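Local coordinates for protein adenylyltransferase and sulfurtransferase uba4 (Chaetomium thermophilum, PDB 6YUB) that probably activates a ubiquitin-like sulfur-carrier protein by adenylylation and passes sulfur to it, for tRNA wobble-uridine thiolation and molybdenum cofactor synthesis, at residues Lys244-Tyr256 / Pro264-Lys276. Residues are numbered along the deposited sequence; the frame is centred on the assembly and turned at random.
Sequences KNLVQPTLLIYTY and PYSFRALKMGGRK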
ATOM      1  N   LYS B 244      16.188  -0.910  14.356  1.00 43.99           N
ATOM      2  CA  LYS B 244      15.372  -2.075  14.031  1.00 42.14           C
ATOM      3  C   LYS B 244      13.880  -1.812  14.205  1.00 38.09           C
ATOM      4  O   LYS B 244      13.070  -2.628  13.755  1.00 37.89           O
ATOM      5  CB  LYS B 244      15.790  -3.258  14.904  1.00 42.85           C
ATOM      6  CG  LYS B 244      17.122  -3.891  14.509  1.00 40.26           C
ATOM      7  CD  LYS B 244      17.506  -5.013  15.474  1.00 41.12           C
ATOM      8  CE  LYS B 244      18.602  -5.907  14.908  1.00 34.80           C
ATOM      9  NZ  LYS B 244      19.925  -5.248  14.872  1.00 41.55           N
ATOM     10  N   ASN B 245      13.498  -0.709  14.845  1.00 42.68           N
ATOM     11  CA  ASN B 245      12.094  -0.330  14.995  1.00 39.44           C
ATOM     12  C   ASN B 245      11.288  -1.436  15.683  1.00 38.51           C
ATOM     13  O   ASN B 245      10.190  -1.796  15.260  1.00 36.58           O
ATOM     14  CB  ASN B 245      11.482   0.015  13.634  1.00 35.06           C
ATOM     15  CG  ASN B 245      12.257   1.080  12.898  1.00 40.04           C
ATOM     16  OD1 ASN B 245      12.820   0.831  11.825  1.00 37.52           O
ATOM     17  ND2 ASN B 245      12.293   2.281  13.464  1.00 38.67           N
ATOM     18  N   LEU B 246      11.853  -1.972  16.764  1.00 39.29           N
ATOM     19  CA  LEU B 246      11.231  -3.062  17.507  1.00 38.94           C
ATOM     20  C   LEU B 246      10.739  -2.615  18.880  1.00 39.84           C
ATOM     21  O   LEU B 246       9.551  -2.761  19.193  1.00 38.87           O
ATOM     22  CB  LEU B 246      12.222  -4.226  17.646  1.00 34.69           C
ATOM     23  CG  LEU B 246      12.585  -4.956  16.350  1.00 33.79           C
ATOM     24  CD1 LEU B 246      13.627  -6.036  16.615  1.00 31.72           C
ATOM     25  CD2 LEU B 246      11.356  -5.553  15.696  1.00 28.22           C
ATOM     26  N   VAL B 247      11.623  -2.072  19.717  1.00 33.25           N
ATOM     27  CA  VAL B 247      11.210  -1.646  21.054  1.00 45.02           C
ATOM     28  C   VAL B 247      10.189  -0.521  20.962  1.00 48.20           C
ATOM     29  O   VAL B 247       9.229  -0.467  21.745  1.00 49.34           O
ATOM     30  CB  VAL B 247      12.438  -1.236  21.887  1.00 46.02           C
ATOM     31  CG1 VAL B 247      12.012  -0.431  23.107  1.00 50.67           C
ATOM     32  CG2 VAL B 247      13.218  -2.474  22.310  1.00 47.46           C
ATOM     33  N   GLN B 248      10.377   0.398  20.012  1.00 35.15           N
ATOM     34  CA  GLN B 248       9.413   1.459  19.716  1.00 38.74           C
ATOM     35  C   GLN B 248       8.971   1.260  18.274  1.00 34.72           C
ATOM     36  O   GLN B 248       9.556   1.842  17.349  1.00 35.68           O
ATOM     37  CB  GLN B 248      10.017   2.844  19.935  1.00 40.34           C
ATOM     38  CG  GLN B 248      10.196   3.205  21.395  1.00 50.20           C
ATOM     39  CD  GLN B 248      10.603   4.654  21.598  1.00 55.31           C
ATOM     40  OE1 GLN B 248       9.835   5.573  21.305  1.00 55.80           O
ATOM     41  NE2 GLN B 248      11.816   4.864  22.093  1.00 54.96           N
ATOM     42  N   PRO B 249       7.951   0.441  18.032  1.00 49.96           N
ATOM     43  CA  PRO B 249       7.584   0.096  16.655  1.00 45.81           C
ATOM     44  C   PRO B 249       6.778   1.204  15.991  1.00 40.78           C
ATOM     45  O   PRO B 249       6.293   2.138  16.628  1.00 41.62           O
ATOM     46  CB  PRO B 249       6.744  -1.178  16.824  1.00 45.99           C
ATOM     47  CG  PRO B 249       6.089  -0.999  18.176  1.00 47.11           C
ATOM     48  CD  PRO B 249       7.088  -0.232  19.029  1.00 51.13           C
ATOM     49  N   THR B 250       6.639   1.071  14.677  1.00 36.39           N
ATOM     50  CA  THR B 250       5.874   2.004  13.866  1.00 30.71           C
ATOM     51  C   THR B 250       4.467   1.469  13.653  1.00 34.43           C
ATOM     52  O   THR B 250       4.277   0.277  13.389  1.00 36.35           O
ATOM     53  CB  THR B 250       6.554   2.228  12.513  1.00 32.95           C
ATOM     54  OG1 THR B 250       7.834   2.844  12.710  1.00 40.63           O
ATOM     55  CG2 THR B 250       5.700   3.107  11.616  1.00 35.86           C
ATOM     56  N   LEU B 251       3.482   2.353  13.769  1.00 34.49           N
ATOM     57  CA  LEU B 251       2.108   2.036  13.390  1.00 34.57           C
ATOM     58  C   LEU B 251       1.900   2.507  11.954  1.00 35.50           C
ATOM     59  O   LEU B 251       1.826   3.713  11.695  1.00 38.30           O
ATOM     60  CB  LEU B 251       1.107   2.698  14.331  1.00 34.25           C
ATOM     61  CG  LEU B 251      -0.356   2.573  13.905  1.00 35.48           C
ATOM     62  CD1 LEU B 251      -0.781   1.105  13.819  1.00 33.04           C
ATOM     63  CD2 LEU B 251      -1.266   3.338  14.854  1.00 35.82           C
ATOM     64  N   LEU B 252       1.818   1.563  11.022  1.00 42.21           N
ATOM     65  CA  LEU B 252       1.605   1.888   9.618  1.00 41.81           C
ATOM     66  C   LEU B 252       0.113   2.051   9.364  1.00 45.02           C
ATOM     67  O   LEU B 252      -0.683   1.175   9.726  1.00 46.88           O
ATOM     68  CB  LEU B 252       2.181   0.801   8.714  1.00 40.72           C
ATOM     69  CG  LEU B 252       2.155   1.112   7.214  1.00 42.22           C
ATOM     70  CD1 LEU B 252       3.110   2.250   6.891  1.00 43.34           C
ATOM     71  CD2 LEU B 252       2.491  -0.123   6.397  1.00 42.37           C
ATOM     72  N   ILE B 253      -0.264   3.166   8.746  1.00 41.85           N
ATOM     73  CA  ILE B 253      -1.653   3.452   8.408  1.00 38.16           C
ATOM     74  C   ILE B 253      -1.707   3.809   6.931  1.00 44.96           C
ATOM     75  O   ILE B 253      -1.103   4.803   6.507  1.00 49.09           O
ATOM     76  CB  ILE B 253      -2.238   4.591   9.262  1.00 45.19           C
ATOM     77  CG1 ILE B 253      -2.134   4.243  10.750  1.00 39.70           C
ATOM     78  CG2 ILE B 253      -3.686   4.864   8.867  1.00 44.39           C
ATOM     79  CD1 ILE B 253      -2.709   5.290  11.675  1.00 47.30           C
ATOM     80  N   TYR B 254      -2.425   3.009   6.151  1.00 47.21           N
ATOM     81  CA  TYR B 254      -2.615   3.261   4.730  1.00 42.78           C
ATOM     82  C   TYR B 254      -4.058   3.685   4.493  1.00 43.36           C
ATOM     83  O   TYR B 254      -4.985   2.909   4.745  1.00 44.50           O
ATOM     84  CB  TYR B 254      -2.276   2.026   3.899  1.00 43.85           C
ATOM     85  CG  TYR B 254      -2.598   2.201   2.432  1.00 44.95           C
ATOM     86  CD1 TYR B 254      -2.151   3.317   1.736  1.00 48.61           C
ATOM     87  CD2 TYR B 254      -3.351   1.259   1.749  1.00 44.61           C
ATOM     88  CE1 TYR B 254      -2.446   3.490   0.401  1.00 52.57           C
ATOM     89  CE2 TYR B 254      -3.651   1.421   0.409  1.00 48.84           C
ATOM     90  CZ  TYR B 254      -3.195   2.535  -0.259  1.00 48.38           C
ATOM     91  OH  TYR B 254      -3.489   2.710  -1.588  1.00 54.04           O
ATOM     92  N   THR B 255      -4.242   4.908   4.007  1.00 39.50           N
ATOM     93  CA  THR B 255      -5.564   5.455   3.730  1.00 41.02           C
ATOM     94  C   THR B 255      -5.832   5.389   2.232  1.00 45.32           C
ATOM     95  O   THR B 255      -4.998   5.810   1.425  1.00 43.21           O
ATOM     96  CB  THR B 255      -5.673   6.896   4.230  1.00 43.08           C
ATOM     97  OG1 THR B 255      -5.387   6.936   5.633  1.00 44.60           O
ATOM     98  CG2 THR B 255      -7.073   7.444   3.988  1.00 45.98           C
ATOM     99  N   TYR B 256      -7.002   4.868   1.870  1.00 49.93           N
ATOM    100  CA  TYR B 256      -7.370   4.597   0.480  1.00 49.27           C
ATOM    101  C   TYR B 256      -8.642   5.372   0.168  1.00 52.84           C
ATOM    102  O   TYR B 256      -9.703   5.090   0.736  1.00 56.80           O
ATOM    103  CB  TYR B 256      -7.562   3.097   0.268  1.00 50.04           C
ATOM    104  CG  TYR B 256      -7.880   2.668  -1.149  1.00 48.03           C
ATOM    105  CD1 TYR B 256      -9.186   2.669  -1.623  1.00 47.13           C
ATOM    106  CD2 TYR B 256      -6.876   2.232  -2.002  1.00 45.39           C
ATOM    107  CE1 TYR B 256      -9.480   2.267  -2.909  1.00 49.91           C
ATOM    108  CE2 TYR B 256      -7.158   1.827  -3.290  1.00 47.29           C
ATOM    109  CZ  TYR B 256      -8.464   1.844  -3.741  1.00 50.36           C
ATOM    110  OH  TYR B 256      -8.756   1.435  -5.027  1.00 44.35           O
ATOM    111  N   PRO B 264       1.208  11.873  -1.072  1.00 39.45           N
ATOM    112  CA  PRO B 264       2.434  11.822  -0.256  1.00 43.82           C
ATOM    113  C   PRO B 264       2.213  11.324   1.162  1.00 44.45           C
ATOM    114  O   PRO B 264       3.176  10.875   1.794  1.00 44.33           O
ATOM    115  CB  PRO B 264       2.929  13.282  -0.258  1.00 43.85           C
ATOM    116  CG  PRO B 264       2.267  13.914  -1.448  1.00 46.84           C
ATOM    117  CD  PRO B 264       0.926  13.232  -1.568  1.00 45.02           C
ATOM    118  N   TYR B 265       0.987  11.386   1.685  1.00 38.19           N
ATOM    119  CA  TYR B 265       0.725  10.968   3.057  1.00 37.69           C
ATOM    120  C   TYR B 265      -0.462  10.017   3.137  1.00 36.78           C
ATOM    121  O   TYR B 265      -1.136   9.936   4.169  1.00 39.08           O
ATOM    122  CB  TYR B 265       0.518  12.187   3.956  1.00 48.23           C
ATOM    123  CG  TYR B 265       1.801  12.965   4.153  1.00 55.01           C
ATOM    124  CD1 TYR B 265       2.802  12.479   4.984  1.00 56.74           C
ATOM    125  CD2 TYR B 265       2.025  14.163   3.487  1.00 59.66           C
ATOM    126  CE1 TYR B 265       3.983  13.168   5.158  1.00 64.10           C
ATOM    127  CE2 TYR B 265       3.207  14.864   3.659  1.00 65.24           C
ATOM    128  CZ  TYR B 265       4.181  14.360   4.496  1.00 67.08           C
ATOM    129  OH  TYR B 265       5.361  15.048   4.673  1.00 72.71           O
ATOM    130  N   SER B 266      -0.723   9.278   2.055  1.00 42.86           N
ATOM    131  CA  SER B 266      -1.635   8.145   2.145  1.00 44.06           C
ATOM    132  C   SER B 266      -1.094   7.096   3.107  1.00 39.11           C
ATOM    133  O   SER B 266      -1.869   6.432   3.801  1.00 37.91           O
ATOM    134  CB  SER B 266      -1.860   7.538   0.762  1.00 38.94           C
ATOM    135  OG  SER B 266      -2.452   8.484  -0.112  1.00 39.77           O
ATOM    136  N   PHE B 267       0.227   6.944   3.162  1.00 41.92           N
ATOM    137  CA  PHE B 267       0.893   6.112   4.156  1.00 44.05           C
ATOM    138  C   PHE B 267       1.382   7.004   5.296  1.00 44.40           C
ATOM    139  O   PHE B 267       2.147   7.943   5.064  1.00 40.96           O
ATOM    140  CB  PHE B 267       2.073   5.358   3.542  1.00 44.44           C
ATOM    141  CG  PHE B 267       1.674   4.222   2.652  1.00 43.80           C
ATOM    142  CD1 PHE B 267       1.462   2.958   3.178  1.00 48.10           C
ATOM    143  CD2 PHE B 267       1.519   4.409   1.291  1.00 46.17           C
ATOM    144  CE1 PHE B 267       1.099   1.901   2.363  1.00 46.03           C
ATOM    145  CE2 PHE B 267       1.153   3.356   0.468  1.00 44.69           C
ATOM    146  CZ  PHE B 267       0.947   2.103   1.004  1.00 43.70           C
ATOM    147  N   ARG B 268       0.935   6.715   6.514  1.00 43.03           N
ATOM    148  CA  ARG B 268       1.413   7.398   7.709  1.00 36.54           C
ATOM    149  C   ARG B 268       2.136   6.388   8.592  1.00 37.21           C
ATOM    150  O   ARG B 268       1.598   5.313   8.883  1.00 40.43           O
ATOM    151  CB  ARG B 268       0.264   8.046   8.487  1.00 39.58           C
ATOM    152  CG  ARG B 268      -0.404   9.216   7.785  1.00 41.04           C
ATOM    153  CD  ARG B 268       0.574  10.350   7.499  1.00 42.42           C
ATOM    154  NE  ARG B 268       1.297  10.794   8.686  1.00 43.42           N
ATOM    155  CZ  ARG B 268       0.795  11.604   9.615  1.00 48.57           C
ATOM    156  NH1 ARG B 268      -0.451  12.052   9.513  1.00 49.47           N
ATOM    157  NH2 ARG B 268       1.536  11.959  10.655  1.00 47.19           N
ATOM    158  N   ALA B 269       3.350   6.726   8.997  1.00 41.59           N
ATOM    159  CA  ALA B 269       4.160   5.910   9.898  1.00 37.62           C
ATOM    160  C   ALA B 269       4.240   6.641  11.235  1.00 42.64           C
ATOM    161  O   ALA B 269       4.999   7.602  11.383  1.00 40.59           O
ATOM    162  CB  ALA B 269       5.548   5.664   9.311  1.00 39.79           C
ATOM    163  N   LEU B 270       3.450   6.188  12.203  1.00 38.78           N
ATOM    164  CA  LEU B 270       3.406   6.791  13.528  1.00 41.83           C
ATOM    165  C   LEU B 270       4.275   5.965  14.468  1.00 39.94           C
ATOM    166  O   LEU B 270       4.039   4.766  14.637  1.00 39.48           O
ATOM    167  CB  LEU B 270       1.968   6.856  14.042  1.00 43.00           C
ATOM    168  CG  LEU B 270       0.976   7.561  13.116  1.00 44.16           C
ATOM    169  CD1 LEU B 270      -0.432   7.485  13.671  1.00 43.85           C
ATOM    170  CD2 LEU B 270       1.390   9.014  12.893  1.00 44.72           C
ATOM    171  N   LYS B 271       5.275   6.600  15.073  1.00 38.29           N
ATOM    172  CA  LYS B 271       6.130   5.889  16.013  1.00 43.07           C
ATOM    173  C   LYS B 271       5.385   5.676  17.326  1.00 42.06           C
ATOM    174  O   LYS B 271       4.796   6.608  17.879  1.00 41.21           O
ATOM    175  CB  LYS B 271       7.427   6.654  16.261  1.00 44.07           C
ATOM    176  CG  LYS B 271       8.432   5.867  17.096  1.00 46.13           C
ATOM    177  CD  LYS B 271       9.785   6.557  17.165  1.00 53.00           C
ATOM    178  CE  LYS B 271      10.858   5.605  17.676  1.00 52.95           C
ATOM    179  NZ  LYS B 271      12.236   6.145  17.487  1.00 58.57           N
ATOM    180  N   MET B 272       5.412   4.445  17.821  1.00 46.27           N
ATOM    181  CA  MET B 272       4.757   4.086  19.066  1.00 44.59           C
ATOM    182  C   MET B 272       5.758   4.103  20.215  1.00 44.55           C
ATOM    183  O   MET B 272       6.970   3.989  20.019  1.00 45.47           O
ATOM    184  CB  MET B 272       4.119   2.698  18.964  1.00 39.37           C
ATOM    185  CG  MET B 272       2.967   2.604  17.982  1.00 46.18           C
ATOM    186  SD  MET B 272       1.486   3.475  18.527  1.00 49.33           S
ATOM    187  CE  MET B 272       1.509   4.887  17.427  1.00 46.91           C
ATOM    188  N   GLY B 273       5.229   4.244  21.426  1.00 50.18           N
ATOM    189  CA  GLY B 273       6.048   4.121  22.609  1.00 49.38           C
ATOM    190  C   GLY B 273       6.324   2.673  22.954  1.00 47.61           C
ATOM    191  O   GLY B 273       5.731   1.744  22.406  1.00 51.59           O
ATOM    192  N   GLY B 274       7.254   2.483  23.883  1.00 47.09           N
ATOM    193  CA  GLY B 274       7.571   1.163  24.381  1.00 46.57           C
ATOM    194  C   GLY B 274       6.517   0.661  25.346  1.00 48.98           C
ATOM    195  O   GLY B 274       5.441   1.240  25.509  1.00 47.75           O
ATOM    196  N   ARG B 275       6.841  -0.454  25.999  1.00 52.18           N
ATOM    197  CA  ARG B 275       5.950  -1.024  27.001  1.00 50.30           C
ATOM    198  C   ARG B 275       5.611   0.014  28.064  1.00 49.00           C
ATOM    199  O   ARG B 275       6.494   0.685  28.600  1.00 49.11           O
ATOM    200  CB  ARG B 275       6.606  -2.249  27.645  1.00 47.46           C
ATOM    201  CG  ARG B 275       5.968  -2.682  28.958  1.00 51.20           C
ATOM    202  CD  ARG B 275       6.568  -3.990  29.452  1.00 46.18           C
ATOM    203  NE  ARG B 275       6.198  -5.112  28.591  1.00 45.01           N
ATOM    204  CZ  ARG B 275       6.664  -6.348  28.729  1.00 45.26           C
ATOM    205  NH1 ARG B 275       7.531  -6.632  29.692  1.00 45.45           N
ATOM    206  NH2 ARG B 275       6.268  -7.302  27.898  1.00 47.98           N
ATOM    207  N   LYS B 276       4.322   0.146  28.357  1.00 43.94           N
ATOM    208  CA  LYS B 276       3.876   1.044  29.414  1.00 49.88           C
ATOM    209  C   LYS B 276       3.988   0.359  30.769  1.00 49.24           C
ATOM    210  O   LYS B 276       3.650  -0.819  30.920  1.00 44.80           O
ATOM    211  CB  LYS B 276       2.434   1.495  29.170  1.00 59.75           C
ATOM    212  CG  LYS B 276       2.307   2.626  28.153  1.00 64.61           C
ATOM    213  CD  LYS B 276       0.880   3.161  28.076  1.00 75.01           C
ATOM    214  CE  LYS B 276       0.467   3.877  29.361  1.00 84.80           C
ATOM    215  NZ  LYS B 276      -0.929   3.530  29.759  1.00 89.51           N
TER
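Y254 and F267 form an offset stack across a non-hydrogen-bonded pair of an antiparallel β hairpin. Their ring centroids lie 4.3 Å apart and the planes differ by 18°. CD1 of Y254 sits 3.4 Å from CZ of F267, above the centre of the F267 ring. CG of Y254 is anti to its backbone N (chi1 174°), whereas CG of F267 is anti to the carbonyl carbon (chi1 -74°). L252 adds its CD1 methyl at the edge of the F267 ring. An aromatic side chain of the chain of another protein also stacks on F267. With an alanine in place of F267, Y254 would probably lose the ring lying against it, a gap would be likely to open beside L252 CD1, and the stack with the partner chain would probably be lost.

Farther along this face, T250 CG2 presses tightly on A269 CB, at 3.4 Å. The other face carries L251, I253, R268 and L270. There I253 CD1 meets L270 CD1 at 3.7 Å, methyl against methyl. M272 folds back through bends at chi2 and chi3, which brings its CE to L251 CB. R268 turns its guanidinium away from strand 250-255, and outside the hairpin it forms a salt bridge with an acidic side chain of the partner chain.

Paired backbone bonds join L251 with L270 and I253 with R268. T255 N to S266 O extends the ladder at one end. At the other, M272 N gives a 2.7 Å bond to P249 O. Strand 250-255 also bonds to strand 161-167 in the mixed sheet of this adenylyltransferase (ThiF-family) domain, and strand 267-271 is the outermost on that side within this chain. Beyond M272 the chain runs on toward the zinc site. Six backbone bonds thus fix the register, while apolar contacts pack both faces and F267 and R268 also meet the partner chain.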